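Local coordinates for tryptophan synthase alpha chain (Aquifex aeolicus, PDB 2EKC), which probably catalyses the aldol cleavage of indoleglycerol phosphate to indole and glyceraldehyde 3-phosphate, as the alpha subunit of an alpha2beta2 tryptophan synthase, at residues I123-L131 against M143-L153; A155-I163 against R193-L204. All blocks are in the same frame, centred on the assembly; numbering follows the deposited sequence.

Contact 1 of 2, residues I123-L131 against M143-L153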
loop_
_atom_site.group_PDB
_atom_site.type_symbol
_atom_site.label_atom_id
_atom_site.label_comp_id
_atom_site.label_asym_id
_atom_site.label_seq_id
_atom_site.Cartn_x
_atom_site.Cartn_y
_atom_site.Cartn_z
ATOM N N ILE A 123 -6.859 6.804 8.372
ATOM C CA ILE A 123 -5.763 6.631 7.415
ATOM C C ILE A 123 -4.442 7.034 8.067
ATOM O O ILE A 123 -4.362 8.057 8.746
ATOM C CB ILE A 123 -5.981 7.476 6.133
ATOM C CG1 ILE A 123 -7.236 6.999 5.390
ATOM C CG2 ILE A 123 -4.760 7.373 5.226
ATOM C CD1 ILE A 123 -7.154 5.555 4.886
ATOM N N ASP A 124 -3.408 6.223 7.865
ATOM C CA ASP A 124 -2.102 6.502 8.447
ATOM C C ASP A 124 -1.154 7.219 7.499
ATOM O O ASP A 124 -0.316 8.003 7.941
ATOM C CB ASP A 124 -1.456 5.203 8.922
ATOM C CG ASP A 124 -2.170 4.613 10.110
ATOM O OD1 ASP A 124 -2.199 5.281 11.164
ATOM O OD2 ASP A 124 -2.707 3.495 9.988
ATOM N N GLY A 125 -1.282 6.943 6.203
ATOM C CA GLY A 125 -0.422 7.585 5.220
ATOM C C GLY A 125 -0.943 7.382 3.809
ATOM O O GLY A 125 -1.969 6.728 3.620
ATOM N N PHE A 126 -0.248 7.943 2.822
ATOM C CA PHE A 126 -0.660 7.804 1.424
ATOM C C PHE A 126 0.399 7.151 0.551
ATOM O O PHE A 126 1.581 7.126 0.884
ATOM C CB PHE A 126 -0.931 9.169 0.754
ATOM C CG PHE A 126 -2.026 9.996 1.384
ATOM C CD1 PHE A 126 -3.024 9.423 2.162
ATOM C CD2 PHE A 126 -2.075 11.373 1.140
ATOM C CE1 PHE A 126 -4.060 10.208 2.690
ATOM C CE2 PHE A 126 -3.098 12.166 1.657
ATOM C CZ PHE A 126 -4.096 11.581 2.436
ATOM N N ILE A 127 -0.058 6.631 -0.583
ATOM C CA ILE A 127 0.810 6.089 -1.619
ATOM C C ILE A 127 0.192 6.727 -2.855
ATOM O O ILE A 127 -0.927 6.390 -3.239
ATOM C CB ILE A 127 0.740 4.561 -1.768
ATOM C CG1 ILE A 127 1.490 3.888 -0.619
ATOM C CG2 ILE A 127 1.371 4.152 -3.102
ATOM C CD1 ILE A 127 1.507 2.382 -0.711
ATOM N N VAL A 128 0.906 7.680 -3.442
ATOM C CA VAL A 128 0.439 8.395 -4.625
ATOM C C VAL A 128 1.320 7.969 -5.793
ATOM O O VAL A 128 2.420 8.487 -5.980
ATOM C CB VAL A 128 0.547 9.920 -4.410
ATOM C CG1 VAL A 128 -0.020 10.668 -5.599
ATOM C CG2 VAL A 128 -0.195 10.307 -3.142
ATOM N N PRO A 129 0.835 7.018 -6.603
ATOM C CA PRO A 129 1.535 6.470 -7.765
ATOM C C PRO A 129 1.895 7.442 -8.882
ATOM O O PRO A 129 2.875 7.224 -9.592
ATOM C CB PRO A 129 0.595 5.366 -8.237
ATOM C CG PRO A 129 -0.745 5.926 -7.917
ATOM C CD PRO A 129 -0.537 6.488 -6.527
ATOM N N ASP A 130 1.125 8.517 -9.038
ATOM C CA ASP A 130 1.409 9.474 -10.104
ATOM C C ASP A 130 1.684 10.883 -9.603
ATOM O O ASP A 130 1.374 11.856 -10.284
ATOM C CB ASP A 130 0.241 9.496 -11.098
ATOM C CG ASP A 130 -1.004 10.170 -10.532
ATOM O OD1 ASP A 130 -1.194 10.173 -9.296
ATOM O OD2 ASP A 130 -1.804 10.686 -11.336
ATOM N N LEU A 131 2.284 10.997 -8.423
ATOM C CA LEU A 131 2.566 12.308 -7.849
ATOM C C LEU A 131 3.458 13.178 -8.729
ATOM O O LEU A 131 4.624 12.851 -8.967
ATOM C CB LEU A 131 3.217 12.161 -6.468
ATOM C CG LEU A 131 3.497 13.469 -5.709
ATOM C CD1 LEU A 131 2.189 14.170 -5.384
ATOM C CD2 LEU A 131 4.259 13.170 -4.426
ATOM N N MET A 143 0.585 17.054 4.386
ATOM C CA MET A 143 0.565 15.747 5.028
ATOM C C MET A 143 1.252 15.825 6.387
ATOM O O MET A 143 0.800 15.210 7.354
ATOM C CB MET A 143 1.243 14.705 4.134
ATOM C CG MET A 143 0.389 14.320 2.926
ATOM S SD MET A 143 1.149 13.114 1.823
ATOM C CE MET A 143 1.011 11.605 2.809
ATOM N N LYS A 144 2.340 16.585 6.459
ATOM C CA LYS A 144 3.070 16.753 7.713
ATOM C C LYS A 144 2.154 17.399 8.746
ATOM O O LYS A 144 2.133 17.010 9.909
ATOM C CB LYS A 144 4.298 17.639 7.505
ATOM C CG LYS A 144 5.065 17.929 8.792
ATOM C CD LYS A 144 6.129 18.996 8.589
ATOM C CE LYS A 144 6.882 19.294 9.885
ATOM N NZ LYS A 144 5.980 19.724 10.999
ATOM N N LYS A 145 1.392 18.390 8.303
ATOM C CA LYS A 145 0.466 19.102 9.171
ATOM C C LYS A 145 -0.588 18.181 9.787
ATOM O O LYS A 145 -0.953 18.344 10.950
ATOM C CB LYS A 145 -0.222 20.219 8.382
ATOM C CG LYS A 145 -1.259 21.005 9.171
ATOM C CD LYS A 145 -1.919 22.059 8.296
ATOM C CE LYS A 145 -2.974 22.839 9.059
ATOM N NZ LYS A 145 -3.528 23.944 8.228
ATOM N N TYR A 146 -1.071 17.215 9.008
ATOM C CA TYR A 146 -2.093 16.287 9.486
ATOM C C TYR A 146 -1.529 14.949 9.944
ATOM O O TYR A 146 -2.268 13.990 10.169
ATOM C CB TYR A 146 -3.157 16.079 8.398
ATOM C CG TYR A 146 -4.000 17.314 8.159
ATOM C CD1 TYR A 146 -5.124 17.581 8.942
ATOM C CD2 TYR A 146 -3.634 18.252 7.197
ATOM C CE1 TYR A 146 -5.860 18.758 8.773
ATOM C CE2 TYR A 146 -4.358 19.429 7.020
ATOM C CZ TYR A 146 -5.470 19.676 7.811
ATOM O OH TYR A 146 -6.179 20.846 7.636
ATOM N N VAL A 147 -0.212 14.895 10.093
ATOM C CA VAL A 147 0.456 13.685 10.551
ATOM C C VAL A 147 0.065 12.460 9.727
ATOM O O VAL A 147 -0.372 11.438 10.265
ATOM C CB VAL A 147 0.147 13.414 12.046
ATOM C CG1 VAL A 147 1.086 12.353 12.591
ATOM C CG2 VAL A 147 0.280 14.708 12.848
ATOM N N LEU A 148 0.209 12.587 8.412
ATOM C CA LEU A 148 -0.065 11.501 7.478
ATOM C C LEU A 148 1.301 11.134 6.899
ATOM O O LEU A 148 1.998 11.984 6.344
ATOM C CB LEU A 148 -1.001 11.974 6.370
ATOM C CG LEU A 148 -2.440 12.226 6.813
ATOM C CD1 LEU A 148 -3.198 12.965 5.727
ATOM C CD2 LEU A 148 -3.103 10.894 7.135
ATOM N N SER A 149 1.680 9.870 7.041
ATOM C CA SER A 149 2.977 9.393 6.588
ATOM C C SER A 149 3.180 9.439 5.073
ATOM O O SER A 149 2.389 8.892 4.306
ATOM C CB SER A 149 3.190 7.969 7.106
ATOM O OG SER A 149 4.551 7.606 7.078
ATOM N N PHE A 150 4.253 10.097 4.650
ATOM C CA PHE A 150 4.570 10.195 3.232
ATOM C C PHE A 150 5.429 8.992 2.833
ATOM O O PHE A 150 6.483 8.742 3.418
ATOM C CB PHE A 150 5.331 11.492 2.937
ATOM C CG PHE A 150 5.588 11.718 1.476
ATOM C CD1 PHE A 150 4.556 12.097 0.628
ATOM C CD2 PHE A 150 6.859 11.523 0.942
ATOM C CE1 PHE A 150 4.785 12.279 -0.737
ATOM C CE2 PHE A 150 7.101 11.700 -0.418
ATOM C CZ PHE A 150 6.062 12.079 -1.261
ATOM N N VAL A 151 4.967 8.252 1.834
ATOM C CA VAL A 151 5.679 7.069 1.364
ATOM C C VAL A 151 6.196 7.284 -0.061
ATOM O O VAL A 151 5.446 7.165 -1.025
ATOM C CB VAL A 151 4.749 5.839 1.385
ATOM C CG1 VAL A 151 5.497 4.606 0.900
ATOM C CG2 VAL A 151 4.213 5.623 2.803
ATOM N N PRO A 152 7.489 7.615 -0.205
ATOM C CA PRO A 152 8.071 7.839 -1.531
ATOM C C PRO A 152 8.199 6.545 -2.331
ATOM O O PRO A 152 8.267 5.450 -1.765
ATOM C CB PRO A 152 9.422 8.469 -1.209
ATOM C CG PRO A 152 9.792 7.800 0.087
ATOM C CD PRO A 152 8.489 7.836 0.855
ATOM N N LEU A 153 8.221 6.668 -3.653
ATOM C CA LEU A 153 8.339 5.494 -4.508
ATOM C C LEU A 153 9.704 5.408 -5.177
ATOM O O LEU A 153 10.236 6.405 -5.661
ATOM C CB LEU A 153 7.239 5.493 -5.569
ATOM C CG LEU A 153 5.837 5.105 -5.093
ATOM C CD1 LEU A 153 5.326 6.119 -4.087
ATOM C CD2 LEU A 153 4.900 5.028 -6.290
HETATM O O HOH W 1 0.594 8.559 10.296
HETATM O O HOH W 2 2.910 9.518 0.436
HETATM O O HOH W 3 3.360 8.314 -2.176
#
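Asp124 O is gripped twice: Ser149 N donates to it at 2.9 Å in the carbonyl plane, on a lone pair, and a water donating at 2.6 Å ties Asp124 O to Val147 O. One residue on, Phe126 N reaches Ser149 O at 3.2 Å, nearly in line with the C=O bond. Gly125 CA lies only 3.2 Å from Ser149 O, a close backbone approach that suits a residue with no side chain. Farther along, the two chains draw apart and water replaces direct bonds, one bridging Phe126 O to Val151 N and another Val128 N to Val151 O.

On the helix side, the Phe126 ring is met obliquely by the Met143 thioether and by Leu148; the Phe114 ring also packs against it. Met143 bends at chi3 (73°) and brings CE to 3.5 Å from Phe126 CD2, with the sulfur obliquely placed in a Met-aromatic contact; Leu148 CD1 meets Phe126 CZ at 3.7 Å. Leu131 CD2 touches the edge of the Phe150 ring, 3.8 Å from Phe150 CZ. Val147, at positive phi, is the C-prime residue of a Schellman motif, which ends helix 133-145 and turns the chain into the next strand. Parallel neighbours joined through an intervening helix, with large apolar side chains packed between sheet and helix, make this the beta-alpha-beta unit of a TIM barrel.

Contact 2 of 2, residues A155-I163 against R193-L204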
loop_
_atom_site.group_PDB
_atom_site.type_symbol
_atom_site.label_atom_id
_atom_site.label_comp_id
_atom_site.label_asym_id
_atom_site.label_seq_id
_atom_site.Cartn_x
_atom_site.Cartn_y
_atom_site.Cartn_z
ATOM N N ALA A 155 12.514 2.834 -7.695
ATOM C CA ALA A 155 12.506 1.892 -8.808
ATOM C C ALA A 155 13.846 1.178 -8.889
ATOM O O ALA A 155 14.823 1.605 -8.271
ATOM C CB ALA A 155 12.220 2.628 -10.111
ATOM N N PRO A 156 13.911 0.073 -9.649
ATOM C CA PRO A 156 15.165 -0.672 -9.779
ATOM C C PRO A 156 16.242 0.185 -10.430
ATOM O O PRO A 156 17.429 -0.125 -10.337
ATOM C CB PRO A 156 14.772 -1.864 -10.653
ATOM C CG PRO A 156 13.302 -2.037 -10.353
ATOM C CD PRO A 156 12.822 -0.614 -10.362
ATOM N N THR A 157 15.820 1.266 -11.079
ATOM C CA THR A 157 16.752 2.165 -11.754
ATOM C C THR A 157 16.962 3.505 -11.047
ATOM O O THR A 157 17.550 4.420 -11.621
ATOM C CB THR A 157 16.295 2.452 -13.202
ATOM O OG1 THR A 157 14.979 3.019 -13.186
ATOM C CG2 THR A 157 16.282 1.169 -14.019
ATOM N N SER A 158 16.488 3.628 -9.810
ATOM C CA SER A 158 16.668 4.878 -9.071
ATOM C C SER A 158 18.154 5.175 -8.871
ATOM O O SER A 158 18.928 4.299 -8.479
ATOM C CB SER A 158 15.967 4.802 -7.711
ATOM O OG SER A 158 14.557 4.792 -7.866
ATOM N N THR A 159 18.552 6.412 -9.149
ATOM C CA THR A 159 19.947 6.807 -9.002
ATOM C C THR A 159 20.294 6.925 -7.523
ATOM O O THR A 159 19.403 6.980 -6.678
ATOM C CB THR A 159 20.209 8.167 -9.658
ATOM O OG1 THR A 159 19.466 9.171 -8.961
ATOM C CG2 THR A 159 19.780 8.147 -11.119
ATOM N N ARG A 160 21.588 6.967 -7.214
ATOM C CA ARG A 160 22.021 7.091 -5.828
ATOM C C ARG A 160 21.513 8.398 -5.240
ATOM O O ARG A 160 21.110 8.442 -4.081
ATOM C CB ARG A 160 23.549 7.034 -5.721
ATOM C CG ARG A 160 24.146 5.681 -6.065
ATOM C CD ARG A 160 25.640 5.655 -5.776
ATOM N NE ARG A 160 25.932 5.765 -4.348
ATOM C CZ ARG A 160 25.729 4.789 -3.468
ATOM N NH1 ARG A 160 25.233 3.624 -3.866
ATOM N NH2 ARG A 160 26.025 4.971 -2.188
ATOM N N LYS A 161 21.533 9.463 -6.038
ATOM C CA LYS A 161 21.051 10.756 -5.572
ATOM C C LYS A 161 19.552 10.689 -5.300
ATOM O O LYS A 161 19.063 11.268 -4.325
ATOM C CB LYS A 161 21.338 11.853 -6.604
ATOM C CG LYS A 161 22.795 12.297 -6.655
ATOM C CD LYS A 161 22.997 13.415 -7.672
ATOM C CE LYS A 161 24.456 13.841 -7.742
ATOM N NZ LYS A 161 24.681 14.873 -8.793
ATOM N N ARG A 162 18.823 9.982 -6.158
ATOM C CA ARG A 162 17.380 9.852 -5.978
ATOM C C ARG A 162 17.092 9.084 -4.693
ATOM O O ARG A 162 16.170 9.419 -3.954
ATOM C CB ARG A 162 16.748 9.121 -7.168
ATOM C CG ARG A 162 15.221 8.973 -7.081
ATOM C CD ARG A 162 14.549 10.319 -6.855
ATOM N NE ARG A 162 15.102 11.344 -7.738
ATOM C CZ ARG A 162 14.811 12.638 -7.659
ATOM N NH1 ARG A 162 13.961 13.077 -6.738
ATOM N NH2 ARG A 162 15.390 13.499 -8.485
ATOM N N ILE A 163 17.888 8.049 -4.437
ATOM C CA ILE A 163 17.718 7.237 -3.240
ATOM C C ILE A 163 17.835 8.083 -1.983
ATOM O O ILE A 163 17.063 7.911 -1.042
ATOM C CB ILE A 163 18.763 6.099 -3.174
ATOM C CG1 ILE A 163 18.421 5.019 -4.202
ATOM C CG2 ILE A 163 18.803 5.501 -1.767
ATOM C CD1 ILE A 163 19.368 3.830 -4.177
ATOM N N ARG A 193 18.001 -7.343 -10.117
ATOM C CA ARG A 193 18.102 -5.897 -10.279
ATOM C C ARG A 193 17.558 -5.073 -9.112
ATOM O O ARG A 193 18.212 -4.136 -8.648
ATOM C CB ARG A 193 17.409 -5.474 -11.569
ATOM C CG ARG A 193 17.647 -4.028 -11.945
ATOM C CD ARG A 193 17.399 -3.830 -13.419
ATOM N NE ARG A 193 17.785 -2.496 -13.855
ATOM C CZ ARG A 193 17.994 -2.164 -15.123
ATOM N NH1 ARG A 193 17.857 -3.072 -16.081
ATOM N NH2 ARG A 193 18.335 -0.921 -15.429
ATOM N N ILE A 194 16.362 -5.408 -8.642
ATOM C CA ILE A 194 15.778 -4.663 -7.531
ATOM C C ILE A 194 16.510 -5.011 -6.236
ATOM O O ILE A 194 16.642 -4.175 -5.338
ATOM C CB ILE A 194 14.265 -4.962 -7.380
ATOM C CG1 ILE A 194 13.690 -4.169 -6.200
ATOM C CG2 ILE A 194 14.038 -6.453 -7.179
ATOM C CD1 ILE A 194 13.859 -2.654 -6.314
ATOM N N LYS A 195 16.995 -6.246 -6.152
ATOM C CA LYS A 195 17.727 -6.696 -4.976
ATOM C C LYS A 195 18.996 -5.861 -4.806
ATOM O O LYS A 195 19.296 -5.381 -3.710
ATOM C CB LYS A 195 18.086 -8.177 -5.115
ATOM C CG LYS A 195 18.844 -8.751 -3.929
ATOM C CD LYS A 195 18.975 -10.259 -4.048
ATOM C CE LYS A 195 19.772 -10.832 -2.893
ATOM N NZ LYS A 195 21.170 -10.316 -2.885
ATOM N N LYS A 196 19.736 -5.687 -5.895
ATOM C CA LYS A 196 20.959 -4.896 -5.855
ATOM C C LYS A 196 20.653 -3.438 -5.526
ATOM O O LYS A 196 21.417 -2.779 -4.824
ATOM C CB LYS A 196 21.693 -4.982 -7.196
ATOM C CG LYS A 196 22.424 -6.305 -7.422
ATOM C CD LYS A 196 23.595 -6.460 -6.448
ATOM C CE LYS A 196 24.396 -7.720 -6.737
ATOM N NZ LYS A 196 25.544 -7.890 -5.801
ATOM N N LYS A 197 19.535 -2.936 -6.035
ATOM C CA LYS A 197 19.156 -1.557 -5.774
ATOM C C LYS A 197 18.851 -1.375 -4.293
ATOM O O LYS A 197 19.213 -0.360 -3.695
ATOM C CB LYS A 197 17.927 -1.174 -6.598
ATOM C CG LYS A 197 17.497 0.275 -6.425
ATOM C CD LYS A 197 18.123 1.186 -7.465
ATOM C CE LYS A 197 19.629 1.230 -7.367
ATOM N NZ LYS A 197 20.233 1.988 -8.500
ATOM N N VAL A 198 18.184 -2.358 -3.700
ATOM C CA VAL A 198 17.846 -2.279 -2.287
ATOM C C VAL A 198 19.104 -2.300 -1.431
ATOM O O VAL A 198 19.180 -1.612 -0.409
ATOM C CB VAL A 198 16.923 -3.437 -1.860
ATOM C CG1 VAL A 198 16.727 -3.414 -0.351
ATOM C CG2 VAL A 198 15.573 -3.303 -2.563
ATOM N N GLU A 199 20.094 -3.083 -1.849
ATOM C CA GLU A 199 21.341 -3.158 -1.105
ATOM C C GLU A 199 21.972 -1.768 -1.082
ATOM O O GLU A 199 22.504 -1.342 -0.057
ATOM C CB GLU A 199 22.275 -4.196 -1.740
ATOM C CG GLU A 199 21.587 -5.547 -1.948
ATOM C CD GLU A 199 22.540 -6.672 -2.305
ATOM O OE1 GLU A 199 23.522 -6.423 -3.036
ATOM O OE2 GLU A 199 22.291 -7.815 -1.864
ATOM N N GLU A 200 21.909 -1.059 -2.210
ATOM C CA GLU A 200 22.441 0.303 -2.278
ATOM C C GLU A 200 21.645 1.150 -1.300
ATOM O O GLU A 200 22.200 1.927 -0.521
ATOM C CB GLU A 200 22.266 0.898 -3.677
ATOM C CG GLU A 200 23.342 0.536 -4.678
ATOM C CD GLU A 200 23.214 1.337 -5.963
ATOM O OE1 GLU A 200 22.319 1.024 -6.775
ATOM O OE2 GLU A 200 24.002 2.291 -6.152
ATOM N N TYR A 201 20.326 0.994 -1.365
ATOM C CA TYR A 201 19.408 1.722 -0.498
ATOM C C TYR A 201 19.805 1.508 0.962
ATOM O O TYR A 201 19.833 2.456 1.746
ATOM C CB TYR A 201 17.979 1.225 -0.740
ATOM C CG TYR A 201 16.943 1.718 0.247
ATOM C CD1 TYR A 201 16.302 2.946 0.073
ATOM C CD2 TYR A 201 16.583 0.939 1.344
ATOM C CE1 TYR A 201 15.318 3.381 0.972
ATOM C CE2 TYR A 201 15.606 1.360 2.242
ATOM C CZ TYR A 201 14.976 2.575 2.052
ATOM O OH TYR A 201 13.991 2.966 2.928
ATOM N N ARG A 202 20.117 0.266 1.315
ATOM C CA ARG A 202 20.510 -0.069 2.684
ATOM C C ARG A 202 21.710 0.756 3.122
ATOM O O ARG A 202 21.811 1.155 4.281
ATOM C CB ARG A 202 20.867 -1.552 2.798
ATOM C CG ARG A 202 19.722 -2.509 2.510
ATOM C CD ARG A 202 18.577 -2.306 3.474
ATOM N NE ARG A 202 17.588 -3.376 3.367
ATOM C CZ ARG A 202 16.463 -3.421 4.074
ATOM N NH1 ARG A 202 16.184 -2.454 4.939
ATOM N NH2 ARG A 202 15.616 -4.427 3.910
ATOM N N GLU A 203 22.617 0.989 2.180
ATOM C CA GLU A 203 23.833 1.758 2.422
ATOM C C GLU A 203 23.521 3.214 2.757
ATOM O O GLU A 203 24.233 3.854 3.531
ATOM C CB GLU A 203 24.723 1.736 1.168
ATOM C CG GLU A 203 25.210 0.357 0.733
ATOM C CD GLU A 203 25.935 0.388 -0.609
ATOM O OE1 GLU A 203 26.850 1.222 -0.779
ATOM O OE2 GLU A 203 25.596 -0.425 -1.495
ATOM N N LEU A 204 22.445 3.727 2.169
ATOM C CA LEU A 204 22.064 5.121 2.344
ATOM C C LEU A 204 20.839 5.385 3.200
ATOM O O LEU A 204 20.586 6.528 3.570
ATOM C CB LEU A 204 21.830 5.744 0.969
ATOM C CG LEU A 204 23.020 5.773 0.011
ATOM C CD1 LEU A 204 22.539 5.981 -1.418
ATOM C CD2 LEU A 204 23.975 6.877 0.436
HETATM O O HOH W 4 19.244 -0.825 -12.265
#
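Helix 192-204 packs on the outside of the TIM barrel against the turn and first helical residues that follow strand 149-154. Ile163 is the knob of a knobs-into-holes contact: its side chain sits among Lys197, Glu200, Tyr201 and Leu204. Its CG2 is 3.8 Å from Leu204 CD1 and 4.0 Å from Tyr201 CD1, so the branched side chain suits a hole with several walls.

Lys197, one wall of this hole, runs on to the turn. Bends at chi2 and chi3 carry its chain past the carbonyl oxygens of Pro156 and Ser158, with Lys197 CD 3.2 Å from Pro156 O, and NZ donates to Ser158 O at 2.7 Å, tilted 19° from the carbonyl plane. Pro156, in the type I turn, sets CB 3.8 Å from Arg193 CG, while a water links Pro156 O with Arg193 NE.

At the exposed side, Arg160 bends at chi3 so that NH1 meets Glu200 OE2 at 2.9 Å. Glu200 OE2 lies close to the guanidinium plane, and NH1 meets it on the anti side, 22° out of the carboxylate plane. Leu204 CD1 lies over one face of the Arg160 guanidinium, 3.7 Å above it and offset toward its rim. Glu203 OE1 stands near Arg160 NH2, beyond a salt bridge. The Lys197 methylenes thus pass the turn's carbonyls and its ammonium bonds one of them, while Arg160 pairs with Glu200: one hydrogen bond and one salt bridge tie this segment to helix 192-204.

In the fold
Contacts 1 and 2 follow in series along the chain: residues 143-153 of contact 1 carry strand 149-154, and residues 155-163 lead from it into helix 160-169. Their centres are about 21 Å apart, and beyond this adjoining sequence the two do not touch. Contact 1, centred about 11 Å from the centre of the chain, is the more buried; contact 2, at about 20 Å, belongs to the outer helical layer. The predicted proton acceptors lie beside contact 1 alone: the side chain of Ile127 comes within about 3 Å of that of Glu49, and that of Pro129 within about 6 Å of that of Asp60. Contact 2 lies away from both.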